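Local coordinates for MdbA protein (Corynebacterium matruchotii ATCC 14266, PDB 6BO0) that probably catalyses thiol-disulfide exchange as a DsbA-family oxidoreductase with a thioredoxin fold, introducing disulfide bonds into exported proteins, at residues A[42-47]-A[77-82]. Sequence-based numbering, arbitrary orientation.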
loop_
_atom_site.group_PDB
_atom_site.type_symbol
_atom_site.label_atom_id
_atom_site.label_comp_id
_atom_site.label_asym_id
_atom_site.label_seq_id
_atom_site.Cartn_x
_atom_site.Cartn_y
_atom_site.Cartn_z
ATOM N N ASP A 42 -7.755 1.916 -9.270
ATOM C CA ASP A 42 -6.303 1.713 -9.282
ATOM C C ASP A 42 -5.626 2.912 -8.636
ATOM O O ASP A 42 -5.870 4.055 -9.060
ATOM C CB ASP A 42 -5.810 1.537 -10.721
ATOM C CG ASP A 42 -6.288 0.247 -11.354
ATOM O OD1 ASP A 42 -5.907 -0.829 -10.871
ATOM O OD2 ASP A 42 -7.050 0.288 -12.355
ATOM N N ILE A 43 -4.778 2.647 -7.644
ATOM C CA ILE A 43 -4.068 3.695 -6.920
ATOM C C ILE A 43 -2.577 3.432 -7.036
ATOM O O ILE A 43 -2.059 2.469 -6.480
ATOM C CB ILE A 43 -4.488 3.748 -5.442
ATOM C CG1 ILE A 43 -6.005 3.929 -5.341
ATOM C CG2 ILE A 43 -3.712 4.838 -4.695
ATOM C CD1 ILE A 43 -6.522 3.939 -3.929
ATOM N N TYR A 44 -1.904 4.295 -7.783
ATOM C CA TYR A 44 -0.462 4.215 -7.977
ATOM C C TYR A 44 0.213 5.094 -6.941
ATOM O O TYR A 44 -0.054 6.295 -6.855
ATOM C CB TYR A 44 -0.103 4.691 -9.389
ATOM C CG TYR A 44 -0.671 3.795 -10.486
ATOM C CD1 TYR A 44 -1.949 3.970 -10.968
ATOM C CD2 TYR A 44 0.089 2.776 -11.029
ATOM C CE1 TYR A 44 -2.442 3.168 -11.976
ATOM C CE2 TYR A 44 -0.386 1.972 -12.016
ATOM C CZ TYR A 44 -1.664 2.163 -12.491
ATOM O OH TYR A 44 -2.118 1.329 -13.482
ATOM N N GLU A 45 1.103 4.494 -6.147
ATOM C CA GLU A 45 1.712 5.209 -5.044
ATOM C C GLU A 45 3.111 4.682 -4.734
ATOM O O GLU A 45 3.464 3.559 -5.121
ATOM C CB GLU A 45 0.815 5.160 -3.817
ATOM C CG GLU A 45 0.611 3.757 -3.258
ATOM C CD GLU A 45 -0.256 3.684 -2.008
ATOM O OE1 GLU A 45 -1.023 4.638 -1.768
ATOM O OE2 GLU A 45 -0.194 2.636 -1.309
ATOM N N ASP A 46 3.857 5.485 -3.988
ATOM C CA ASP A 46 5.248 5.200 -3.631
ATOM C C ASP A 46 5.395 5.573 -2.171
ATOM O O ASP A 46 4.990 6.661 -1.754
ATOM C CB ASP A 46 6.171 6.022 -4.566
ATOM C CG ASP A 46 7.665 5.838 -4.321
ATOM O OD1 ASP A 46 8.077 5.874 -3.134
ATOM O OD2 ASP A 46 8.415 5.705 -5.311
ATOM N N PHE A 47 5.930 4.656 -1.372
ATOM C CA PHE A 47 6.010 4.870 0.067
ATOM C C PHE A 47 6.941 5.986 0.514
ATOM O O PHE A 47 6.920 6.341 1.700
ATOM C CB PHE A 47 6.362 3.578 0.801
ATOM C CG PHE A 47 5.193 2.637 0.982
ATOM C CD1 PHE A 47 4.126 2.999 1.788
ATOM C CD2 PHE A 47 5.151 1.401 0.373
ATOM C CE1 PHE A 47 3.061 2.159 1.966
ATOM C CE2 PHE A 47 4.100 0.537 0.573
ATOM C CZ PHE A 47 3.038 0.917 1.360
ATOM N N ARG A 77 -1.233 -0.173 -6.295
ATOM C CA ARG A 77 -0.196 -0.399 -7.293
ATOM C C ARG A 77 1.061 0.370 -6.893
ATOM O O ARG A 77 1.269 1.515 -7.245
ATOM C CB ARG A 77 -0.724 -0.003 -8.672
ATOM C CG ARG A 77 -1.820 -0.934 -9.150
ATOM C CD ARG A 77 -2.201 -0.704 -10.594
ATOM N NE ARG A 77 -3.232 -1.634 -11.069
ATOM C CZ ARG A 77 -3.024 -2.885 -11.410
ATOM N NH1 ARG A 77 -1.799 -3.400 -11.361
ATOM N NH2 ARG A 77 -4.033 -3.635 -11.819
ATOM N N THR A 78 1.891 -0.315 -6.112
ATOM C CA THR A 78 3.073 0.294 -5.550
ATOM C C THR A 78 4.163 0.440 -6.593
ATOM O O THR A 78 4.348 -0.439 -7.423
ATOM C CB THR A 78 3.580 -0.522 -4.359
ATOM O OG1 THR A 78 2.478 -0.866 -3.525
ATOM C CG2 THR A 78 4.636 0.247 -3.538
ATOM N N MET A 79 4.864 1.578 -6.503
ATOM C CA MET A 79 5.978 1.933 -7.371
ATOM C C MET A 79 7.188 2.301 -6.516
ATOM O O MET A 79 7.094 2.424 -5.293
ATOM C CB MET A 79 5.581 3.073 -8.326
ATOM C CG MET A 79 4.456 2.634 -9.293
ATOM S SD MET A 79 4.114 3.755 -10.629
ATOM C CE MET A 79 3.777 5.094 -9.607
ATOM N N ASN A 80 8.335 2.449 -7.177
ATOM C CA ASN A 80 9.573 2.723 -6.451
ATOM C C ASN A 80 10.480 3.729 -7.113
ATOM O O ASN A 80 11.677 3.769 -6.828
ATOM C CB ASN A 80 10.337 1.414 -6.207
ATOM C CG ASN A 80 10.834 0.807 -7.499
ATOM O OD1 ASN A 80 10.663 1.415 -8.553
ATOM N ND2 ASN A 80 11.436 -0.374 -7.440
ATOM N N PHE A 81 9.916 4.612 -7.925
ATOM C CA PHE A 81 10.736 5.609 -8.631
ATOM C C PHE A 81 11.495 6.574 -7.726
ATOM O O PHE A 81 12.552 7.078 -8.109
ATOM C CB PHE A 81 9.882 6.427 -9.619
ATOM C CG PHE A 81 9.697 5.778 -10.977
ATOM C CD1 PHE A 81 9.716 4.395 -11.141
ATOM C CD2 PHE A 81 9.481 6.574 -12.103
ATOM C CE1 PHE A 81 9.562 3.825 -12.403
ATOM C CE2 PHE A 81 9.320 6.010 -13.354
ATOM C CZ PHE A 81 9.359 4.637 -13.508
ATOM N N LEU A 82 10.983 6.817 -6.518
ATOM C CA LEU A 82 11.698 7.755 -5.643
ATOM C C LEU A 82 13.035 7.202 -5.179
ATOM O O LEU A 82 13.862 7.967 -4.666
ATOM C CB LEU A 82 10.825 8.186 -4.473
ATOM C CG LEU A 82 9.992 9.439 -4.783
ATOM C CD1 LEU A 82 8.949 9.203 -5.873
ATOM C CD2 LEU A 82 9.369 9.998 -3.524
HETATM O O HOH W 1 -6.695 -2.670 -13.111
HETATM O O HOH W 2 1.711 0.896 -1.631
HETATM O O HOH W 3 7.257 5.955 -7.831
HETATM O O HOH W 4 7.209 2.230 -2.450
#
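The carboxylate of D46 accepts the backbone N-H of L82, in the 3-10 segment that follows M79 and N80. D46 OD2 lies 3.0 Å from L82 N, in a nearly straight bond of 169° on the syn side, tilted out of the carboxylate plane. CG lies anti to the backbone N (chi1 180°), and this places OD2 beside L82 N. L82 CB packs against D46 OD2, and water 3 links the same oxygen to F81 N. D46 OD1 is held by S90 and by the backbone N of S48, so the carboxylate is fixed from several directions.

Behind this lies parallel pairing of Y44 with R77 and E45 with T78. I43 O accepts R77 N, R77 O accepts E45 N, and E45 O accepts M79 N at 2.8 Å.

On one face of the sheet R77 runs beside the Y44 ring. R77 CB sits over the ring face, 4.1 Å from the centroid of the Y44 ring, and R77 CD touches Y44 CZ at 3.5 Å. The extended chain then brings R77 NE to D42 OD1 in a salt bridge of 2.8 Å. D42 OD1 is met from above its carboxylate plane; water 1 and N75 also bond to it.

On the other face water 2 joins E45 OE2 to T78 OG1, while R113 pairs with E45 OE1. Segment 42-47 leads to Cys49, modelled as S-hydroxycysteine, in the C-X-X-C motif expected of this family. Strands 39-45 and 72-78 are parallel neighbours in the thioredoxin-fold sheet, joined through helix 51-68 in a beta-alpha-beta crossover. Helix 155-172 packs on Y44 and R77, and helices 89-103 and 106-118 pack around F47.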